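Local coordinates for protein carboxylesterase SOBER1 (Arabidopsis thaliana, PDB 6AVX) that hydrolyses carboxylic esters with a preference for short acyl chains, has phospholipase A2 activity and dampens the plant hypersensitive response to a bacterial effector, at residues Thr26-Ser31 against Tyr203-Ile208; Ile8-Gly13 against Trp38-Ala43. The protein carries 1 engineered substitution. All blocks are in the same frame, centred on the assembly; numbering follows the deposited sequence.

Interaction 1: Thr26-Ser31 against Tyr203-Ile208; sequences TQFKSS and YIESWI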
ATOM      1  N   THR A  26      -2.991   4.834  16.795  1.00  9.74           N
ATOM      2  CA  THR A  26      -2.779   5.696  17.952  1.00 13.51           C
ATOM      3  C   THR A  26      -1.709   6.742  17.708  1.00 12.29           C
ATOM      4  O   THR A  26      -1.578   7.658  18.520  1.00 13.39           O
ATOM      5  CB  THR A  26      -2.439   4.893  19.221  1.00 14.64           C
ATOM      6  OG1 THR A  26      -1.117   4.344  19.139  1.00 17.22           O
ATOM      7  CG2 THR A  26      -3.439   3.792  19.435  1.00 21.35           C
ATOM      8  N   GLN A  27      -0.931   6.632  16.631  1.00 10.81           N
ATOM      9  CA  GLN A  27      -0.001   7.691  16.258  1.00 11.75           C
ATOM     10  C   GLN A  27      -0.671   8.793  15.450  1.00 10.10           C
ATOM     11  O   GLN A  27      -0.051   9.833  15.204  1.00 11.46           O
ATOM     12  CB  GLN A  27       1.164   7.096  15.464  1.00 11.17           C
ATOM     13  CG  GLN A  27       2.024   6.162  16.290  1.00 16.83           C
ATOM     14  CD  GLN A  27       2.613   6.864  17.489  1.00 20.97           C
ATOM     15  OE1 GLN A  27       3.104   7.987  17.375  1.00 22.30           O
ATOM     16  NE2 GLN A  27       2.548   6.221  18.644  1.00 34.17           N
ATOM     17  N   PHE A  28      -1.916   8.589  15.033  1.00  8.58           N
ATOM     18  CA  PHE A  28      -2.684   9.584  14.293  1.00  8.88           C
ATOM     19  C   PHE A  28      -3.576  10.259  15.328  1.00  9.04           C
ATOM     20  O   PHE A  28      -4.730   9.880  15.546  1.00 11.19           O
ATOM     21  CB  PHE A  28      -3.500   8.914  13.186  1.00  8.91           C
ATOM     22  CG  PHE A  28      -2.662   8.360  12.062  1.00  9.05           C
ATOM     23  CD1 PHE A  28      -1.814   7.279  12.260  1.00  9.13           C
ATOM     24  CD2 PHE A  28      -2.735   8.913  10.794  1.00 10.53           C
ATOM     25  CE1 PHE A  28      -1.036   6.770  11.220  1.00 10.00           C
ATOM     26  CE2 PHE A  28      -1.961   8.409   9.752  1.00 11.89           C
ATOM     27  CZ  PHE A  28      -1.115   7.342   9.971  1.00 11.15           C
ATOM     28  N   LYS A  29      -3.002  11.254  16.003  1.00  8.63           N
ATOM     29  CA  LYS A  29      -3.586  11.859  17.196  1.00  8.95           C
ATOM     30  C   LYS A  29      -4.360  13.139  16.918  1.00 10.35           C
ATOM     31  O   LYS A  29      -4.888  13.741  17.861  1.00 12.67           O
ATOM     32  CB  LYS A  29      -2.484  12.142  18.223  1.00  9.93           C
ATOM     33  CG  LYS A  29      -1.800  10.901  18.714  1.00 10.46           C
ATOM     34  CD  LYS A  29      -0.800  11.240  19.797  1.00 12.17           C
ATOM     35  CE  LYS A  29      -0.023  10.027  20.271  1.00 18.33           C
ATOM     36  NZ  LYS A  29      -0.876   9.049  20.984  1.00 21.00           N
ATOM     37  N   SER A  30      -4.464  13.564  15.669  1.00  8.89           N
ATOM     38  CA  SER A  30      -5.107  14.834  15.368  1.00  9.62           C
ATOM     39  C   SER A  30      -6.613  14.779  15.595  1.00 10.13           C
ATOM     40  O   SER A  30      -7.250  13.732  15.492  1.00 10.01           O
ATOM     41  CB  SER A  30      -4.849  15.234  13.921  1.00 10.99           C
ATOM     42  OG  SER A  30      -5.448  14.316  13.028  1.00 12.00           O
ATOM     43  N   SER A  31      -7.193  15.948  15.869  1.00  8.87           N
ATOM     44  CA  SER A  31      -8.648  16.058  15.887  1.00  9.84           C
ATOM     45  C   SER A  31      -9.250  15.628  14.558  1.00  9.95           C
ATOM     46  O   SER A  31     -10.288  14.961  14.520  1.00 10.16           O
ATOM     47  CB  SER A  31      -9.066  17.487  16.212  1.00 10.60           C
ATOM     48  OG  SER A  31      -8.628  17.865  17.498  1.00 12.46           O
ATOM     49  N   TYR A 203       3.706  12.374   8.860  1.00  8.53           N
ATOM     50  CA  TYR A 203       3.644  12.962   7.529  1.00  9.53           C
ATOM     51  C   TYR A 203       2.488  12.386   6.723  1.00  8.16           C
ATOM     52  O   TYR A 203       1.782  13.123   6.014  1.00  9.70           O
ATOM     53  CB  TYR A 203       4.960  12.712   6.807  1.00 10.19           C
ATOM     54  CG  TYR A 203       5.149  13.552   5.577  1.00 10.97           C
ATOM     55  CD1 TYR A 203       5.625  14.851   5.684  1.00 14.67           C
ATOM     56  CD2 TYR A 203       4.869  13.066   4.305  1.00 12.95           C
ATOM     57  CE1 TYR A 203       5.816  15.641   4.571  1.00 17.78           C
ATOM     58  CE2 TYR A 203       5.061  13.852   3.181  1.00 15.47           C
ATOM     59  CZ  TYR A 203       5.526  15.141   3.327  1.00 14.75           C
ATOM     60  OH  TYR A 203       5.721  15.935   2.223  1.00 19.07           O
ATOM     61  N   ILE A 204       2.254  11.075   6.830  1.00  7.44           N
ATOM     62  CA  ILE A 204       1.074  10.486   6.209  1.00  7.03           C
ATOM     63  C   ILE A 204      -0.190  11.123   6.767  1.00  7.23           C
ATOM     64  O   ILE A 204      -1.125  11.440   6.017  1.00  7.63           O
ATOM     65  CB  ILE A 204       1.089   8.955   6.381  1.00  7.82           C
ATOM     66  CG1 ILE A 204       2.249   8.344   5.588  1.00  7.20           C
ATOM     67  CG2 ILE A 204      -0.255   8.350   5.953  1.00  8.24           C
ATOM     68  CD1 ILE A 204       2.642   6.974   6.048  1.00  9.28           C
ATOM     69  N   GLU A 205      -0.262  11.295   8.091  1.00  8.18           N
ATOM     70  CA  GLU A 205      -1.433  11.936   8.690  1.00  7.92           C
ATOM     71  C   GLU A 205      -1.653  13.320   8.104  1.00  7.70           C
ATOM     72  O   GLU A 205      -2.780  13.685   7.762  1.00  7.68           O
ATOM     73  CB  GLU A 205      -1.269  12.030  10.204  1.00  7.79           C
ATOM     74  CG  GLU A 205      -2.430  12.767  10.892  1.00  9.74           C
ATOM     75  CD  GLU A 205      -2.301  12.797  12.392  1.00  8.93           C
ATOM     76  OE1 GLU A 205      -1.158  12.958  12.863  1.00 11.94           O
ATOM     77  OE2 GLU A 205      -3.318  12.622  13.078  1.00  9.57           O
ATOM     78  N   SER A 206      -0.587  14.104   7.983  1.00  7.97           N
ATOM     79  CA  SER A 206      -0.715  15.445   7.418  1.00  9.15           C
ATOM     80  C   SER A 206      -1.204  15.393   5.975  1.00  8.40           C
ATOM     81  O   SER A 206      -1.987  16.249   5.549  1.00  8.75           O
ATOM     82  CB  SER A 206       0.620  16.174   7.502  1.00 11.98           C
ATOM     83  OG  SER A 206       0.981  16.408   8.848  1.00 16.71           O
ATOM     84  N   TRP A 207      -0.716  14.421   5.198  1.00  8.26           N
ATOM     85  CA  TRP A 207      -1.157  14.244   3.815  1.00  7.66           C
ATOM     86  C   TRP A 207      -2.632  13.864   3.745  1.00  7.06           C
ATOM     87  O   TRP A 207      -3.373  14.414   2.929  1.00  8.71           O
ATOM     88  CB  TRP A 207      -0.252  13.200   3.166  1.00  8.72           C
ATOM     89  CG  TRP A 207      -0.667  12.625   1.844  1.00 10.98           C
ATOM     90  CD1 TRP A 207      -0.451  13.144   0.600  1.00 15.76           C
ATOM     91  CD2 TRP A 207      -1.306  11.358   1.646  1.00 11.75           C
ATOM     92  NE1 TRP A 207      -0.931  12.267  -0.358  1.00 11.51           N
ATOM     93  CE2 TRP A 207      -1.459  11.169   0.262  1.00 13.65           C
ATOM     94  CE3 TRP A 207      -1.751  10.365   2.511  1.00 13.19           C
ATOM     95  CZ2 TRP A 207      -2.051  10.020  -0.275  1.00 10.92           C
ATOM     96  CZ3 TRP A 207      -2.337   9.231   1.978  1.00 12.87           C
ATOM     97  CH2 TRP A 207      -2.475   9.069   0.603  1.00 13.07           C
ATOM     98  N   ILE A 208      -3.091  12.958   4.607  1.00  7.23           N
ATOM     99  CA  ILE A 208      -4.518  12.648   4.652  1.00  8.27           C
ATOM    100  C   ILE A 208      -5.323  13.898   4.977  1.00  8.42           C
ATOM    101  O   ILE A 208      -6.346  14.180   4.340  1.00  9.04           O
ATOM    102  CB  ILE A 208      -4.803  11.512   5.650  1.00  7.68           C
ATOM    103  CG1 ILE A 208      -4.167  10.215   5.154  1.00  8.54           C
ATOM    104  CG2 ILE A 208      -6.298  11.320   5.807  1.00 10.35           C
ATOM    105  CD1 ILE A 208      -4.275   9.048   6.136  1.00 11.98           C
TER
HETATM  106  O   HOH W   1      -0.741  13.042  15.420  1.00 14.77           O
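E205 OE2 accepts two hydrogen bonds from S30, and these hold a loop against a helix. The backbone N of S30 lies 3.0 Å from E205 OE2, with an N-H...O angle of 157°, and comes on the syn side, somewhat out of the carboxylate plane. The hydroxyl donates as well, with S30 OG 2.7 Å from E205 OE2, but from well above that plane. Both donors arrive from the same face. S30 OG also bonds L33 N, further along the loop. E205 reaches S30 as a fully extended chain, with CG anti to the backbone N (chi1 177°), which carries the carboxylate straight out from the helix.

The other carboxylate oxygen works through water. E205 OE1 accepts from a water at 2.6 Å. That water also donates to Q27 O and accepts from K29 N. E205 thus holds the loop backbone directly at S30 and, through the water, at Q27 and K29. If E205 is ionised, these donors would be expected to offset its charge. Q27 O has a further partner in K202 NZ, one turn back on the helix.

The apolar part is the F28 ring. It runs antiparallel to the E205 chain, with F28 CD2 3.5 Å from E205 CB and CE2 also close to that carbon. The ring and carboxylate planes are 59° apart. I204 CG2 stands at the ring edge, 4.2 Å from F28 CE2. I208 CD1 approaches the same ring carbon more obliquely.

The contact lies away from the predicted catalytic triad and is structural. The loop between helix 18-21 and strand 37-39 is fixed to helix 198-212. L201 and L33 also touch F28. On the sheet side of the helix, I204 and W207 rest on strands 127-131 and 154-159.

Interaction 2: Ile8-Gly13 against Trp38-Ala43; sequences ILWLHG and WLFPSA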
ATOM      1  N   ILE A   8      -9.957   4.222   6.691  1.00  5.86           N
ATOM      2  CA  ILE A   8      -8.535   3.971   6.460  1.00  6.29           C
ATOM      3  C   ILE A   8      -8.305   2.475   6.589  1.00  6.48           C
ATOM      4  O   ILE A   8      -8.484   1.900   7.675  1.00  7.26           O
ATOM      5  CB  ILE A   8      -7.637   4.748   7.435  1.00  6.53           C
ATOM      6  CG1 ILE A   8      -7.994   6.240   7.405  1.00  7.98           C
ATOM      7  CG2 ILE A   8      -6.184   4.518   7.083  1.00  7.72           C
ATOM      8  CD1 ILE A   8      -7.237   7.094   8.408  1.00  9.53           C
ATOM      9  N   LEU A   9      -7.911   1.850   5.485  1.00  6.11           N
ATOM     10  CA  LEU A   9      -7.574   0.440   5.434  1.00  5.70           C
ATOM     11  C   LEU A   9      -6.059   0.333   5.499  1.00  5.68           C
ATOM     12  O   LEU A   9      -5.364   0.938   4.678  1.00  8.05           O
ATOM     13  CB  LEU A   9      -8.079  -0.134   4.111  1.00  6.43           C
ATOM     14  CG  LEU A   9      -7.810  -1.616   3.887  1.00  7.34           C
ATOM     15  CD1 LEU A   9      -8.522  -2.433   4.936  1.00  9.30           C
ATOM     16  CD2 LEU A   9      -8.204  -2.046   2.493  1.00  7.82           C
ATOM     17  N   TRP A  10      -5.537  -0.417   6.464  1.00  5.35           N
ATOM     18  CA  TRP A  10      -4.102  -0.612   6.631  1.00  5.65           C
ATOM     19  C   TRP A  10      -3.748  -2.062   6.362  1.00  5.69           C
ATOM     20  O   TRP A  10      -4.318  -2.954   6.992  1.00  6.29           O
ATOM     21  CB  TRP A  10      -3.648  -0.253   8.048  1.00  7.84           C
ATOM     22  CG  TRP A  10      -2.148  -0.285   8.147  1.00  8.84           C
ATOM     23  CD1 TRP A  10      -1.353  -1.384   8.283  1.00 10.83           C
ATOM     24  CD2 TRP A  10      -1.267   0.836   8.038  1.00 10.01           C
ATOM     25  NE1 TRP A  10      -0.023  -1.012   8.269  1.00 11.59           N
ATOM     26  CE2 TRP A  10       0.050   0.343   8.127  1.00 10.69           C
ATOM     27  CE3 TRP A  10      -1.461   2.205   7.904  1.00 10.43           C
ATOM     28  CZ2 TRP A  10       1.163   1.178   8.073  1.00 12.65           C
ATOM     29  CZ3 TRP A  10      -0.345   3.036   7.844  1.00 12.40           C
ATOM     30  CH2 TRP A  10       0.939   2.516   7.940  1.00 13.70           C
ATOM     31  N   LEU A  11      -2.779  -2.297   5.480  1.00  5.16           N
ATOM     32  CA  LEU A  11      -2.391  -3.631   5.036  1.00  4.78           C
ATOM     33  C   LEU A  11      -0.994  -3.951   5.551  1.00  5.11           C
ATOM     34  O   LEU A  11      -0.018  -3.297   5.170  1.00  5.73           O
ATOM     35  CB  LEU A  11      -2.431  -3.699   3.513  1.00  5.39           C
ATOM     36  CG  LEU A  11      -3.791  -3.352   2.912  1.00  5.47           C
ATOM     37  CD1 LEU A  11      -3.752  -3.299   1.409  1.00  7.70           C
ATOM     38  CD2 LEU A  11      -4.882  -4.311   3.402  1.00  8.34           C
ATOM     39  N   HIS A  12      -0.903  -4.968   6.411  1.00  5.45           N
ATOM     40  CA  HIS A  12       0.342  -5.364   7.046  1.00  5.43           C
ATOM     41  C   HIS A  12       1.310  -5.992   6.039  1.00  5.21           C
ATOM     42  O   HIS A  12       0.958  -6.344   4.915  1.00  6.23           O
ATOM     43  CB  HIS A  12       0.049  -6.341   8.194  1.00  5.40           C
ATOM     44  CG  HIS A  12      -0.502  -7.666   7.750  1.00  5.48           C
ATOM     45  ND1 HIS A  12       0.283  -8.640   7.169  1.00  5.22           N
ATOM     46  CD2 HIS A  12      -1.755  -8.175   7.798  1.00  5.27           C
ATOM     47  CE1 HIS A  12      -0.476  -9.693   6.878  1.00  5.67           C
ATOM     48  NE2 HIS A  12      -1.712  -9.440   7.254  1.00  6.16           N
ATOM     49  N   GLY A  13       2.555  -6.170   6.488  1.00  5.82           N
ATOM     50  CA  GLY A  13       3.597  -6.798   5.698  1.00  7.26           C
ATOM     51  C   GLY A  13       3.675  -8.308   5.871  1.00  7.03           C
ATOM     52  O   GLY A  13       2.921  -8.936   6.619  1.00  6.61           O
ATOM     53  N   TRP A  38     -10.957   2.811  11.081  1.00  8.03           N
ATOM     54  CA  TRP A  38      -9.795   2.063  10.634  1.00  7.23           C
ATOM     55  C   TRP A  38     -10.155   0.597  10.470  1.00  8.02           C
ATOM     56  O   TRP A  38     -11.000   0.061  11.195  1.00 10.19           O
ATOM     57  CB  TRP A  38      -8.690   2.138  11.682  1.00  9.32           C
ATOM     58  CG  TRP A  38      -8.082   3.467  11.868  1.00  8.66           C
ATOM     59  CD1 TRP A  38      -8.592   4.513  12.583  1.00 12.52           C
ATOM     60  CD2 TRP A  38      -6.832   3.913  11.351  1.00  8.77           C
ATOM     61  NE1 TRP A  38      -7.733   5.576  12.532  1.00 12.07           N
ATOM     62  CE2 TRP A  38      -6.634   5.233  11.797  1.00  9.93           C
ATOM     63  CE3 TRP A  38      -5.845   3.316  10.576  1.00  9.06           C
ATOM     64  CZ2 TRP A  38      -5.505   5.968  11.474  1.00 10.95           C
ATOM     65  CZ3 TRP A  38      -4.723   4.047  10.264  1.00 11.24           C
ATOM     66  CH2 TRP A  38      -4.561   5.364  10.718  1.00 11.35           C
ATOM     67  N   LEU A  39      -9.477  -0.069   9.536  1.00  6.39           N
ATOM     68  CA  LEU A  39      -9.593  -1.511   9.406  1.00  6.94           C
ATOM     69  C   LEU A  39      -8.227  -2.103   9.117  1.00  6.69           C
ATOM     70  O   LEU A  39      -7.522  -1.643   8.218  1.00  6.74           O
ATOM     71  CB  LEU A  39     -10.580  -1.871   8.302  1.00  7.64           C
ATOM     72  CG  LEU A  39     -10.914  -3.349   8.222  1.00  9.49           C
ATOM     73  CD1 LEU A  39     -11.680  -3.814   9.454  1.00 13.13           C
ATOM     74  CD2 LEU A  39     -11.721  -3.624   6.973  1.00 12.86           C
ATOM     75  N   PHE A  40      -7.857  -3.100   9.908  1.00  5.85           N
ATOM     76  CA  PHE A  40      -6.571  -3.778   9.811  1.00  6.58           C
ATOM     77  C   PHE A  40      -6.852  -5.255   9.558  1.00  7.12           C
ATOM     78  O   PHE A  40      -6.870  -6.056  10.504  1.00  7.56           O
ATOM     79  CB  PHE A  40      -5.779  -3.620  11.106  1.00  7.39           C
ATOM     80  CG  PHE A  40      -5.256  -2.222  11.351  1.00  6.97           C
ATOM     81  CD1 PHE A  40      -3.941  -1.924  11.107  1.00  7.53           C
ATOM     82  CD2 PHE A  40      -6.086  -1.214  11.840  1.00  6.77           C
ATOM     83  CE1 PHE A  40      -3.450  -0.651  11.331  1.00  8.11           C
ATOM     84  CE2 PHE A  40      -5.578   0.058  12.078  1.00  7.56           C
ATOM     85  CZ  PHE A  40      -4.274   0.325  11.819  1.00  8.16           C
ATOM     86  N   PRO A  41      -7.073  -5.653   8.305  1.00  6.25           N
ATOM     87  CA  PRO A  41      -7.338  -7.066   7.994  1.00  6.19           C
ATOM     88  C   PRO A  41      -6.076  -7.896   8.141  1.00  6.38           C
ATOM     89  O   PRO A  41      -4.961  -7.370   8.243  1.00  6.94           O
ATOM     90  CB  PRO A  41      -7.811  -7.027   6.539  1.00  7.77           C
ATOM     91  CG  PRO A  41      -7.110  -5.837   5.976  1.00  6.96           C
ATOM     92  CD  PRO A  41      -7.130  -4.821   7.098  1.00  6.16           C
ATOM     93  N   SER A  42      -6.243  -9.225   8.112  1.00  5.69           N
ATOM     94  CA  SER A  42      -5.122 -10.151   8.186  1.00  6.26           C
ATOM     95  C   SER A  42      -5.090 -11.022   6.941  1.00  6.38           C
ATOM     96  O   SER A  42      -6.118 -11.589   6.546  1.00  6.69           O
ATOM     97  CB  SER A  42      -5.230 -11.038   9.415  1.00  6.64           C
ATOM     98  OG  SER A  42      -5.028 -10.272  10.581  1.00  7.48           O
ATOM     99  N   ALA A  43      -3.921 -11.140   6.341  1.00  5.68           N
ATOM    100  CA  ALA A  43      -3.771 -11.945   5.150  1.00  5.78           C
ATOM    101  C   ALA A  43      -3.971 -13.426   5.485  1.00  6.04           C
ATOM    102  O   ALA A  43      -3.706 -13.864   6.606  1.00  6.11           O
ATOM    103  CB  ALA A  43      -2.372 -11.772   4.557  1.00  6.32           C
TER
HETATM  104  O   HOH W   2      -3.283  -5.192   8.123  1.00  6.84           O
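I8 lies along one face of the W38 indole, and I8 CD1 makes a CH-pi contact 3.9 Å from the W38 six-membered ring centroid. F40 turns one ring face to W10, with F40 CE1 3.3 Å from W10 CB. The planes of the F40 ring and the W10 five-membered ring are 26° apart and offset, with little overlap. On the other face of the sheet, L9 CD1 sits 3.5 Å from P41 CD.

Parallel strand pairing sets these positions. L39 N donates to I8 O at 2.9 Å, and W10 N donates to L39 O at 2.9 Å. The ladder then gives way to a water that donates to W10 O and P41 O and accepts from H12 N.

Beyond it, A43 N donates to H12 NE2 at 2.9 Å, close to the ring plane. H12 CG sits between the backbone N and the carbonyl carbon (chi1 67°), which turns the ring toward A43. H12 ND1 donates to G13 O, so the two bonds fix the ring's rotation. The W59 ring meets this one at an angle, and W59 NE1 bonds H12 O.

A beta-alpha-beta crossover through helix 18-21 joins the two strands at the edge of the alpha/beta-hydrolase sheet. Strand 7-11 also pairs with strand 102-107, which leads to S108, the probable nucleophile. H12 NE2 accepts and ND1 donates, consistent with a neutral imidazole protonated on ND1.

How the interactions relate
Interaction 2 is the buried one; its centre lies about 10 Å from the centre of the chain. That of interaction 1 lies about 17 Å from the same point, and the contact is only partly buried. Interaction 2 joins two strands of the parallel sheet, largely by backbone bonds and aromatic packing. Interaction 1 fastens the connection between those same strands to helix 198-212, through one carboxylate, a water and the F28 ring. The segments alternate along the chain, since 26-31 falls between 8-13 and 38-43. The two contacts also touch. F28 meets W38 edge-to-face, and I208 CD1 packs against I8 CD1, so one apolar layer runs from helix to sheet edge.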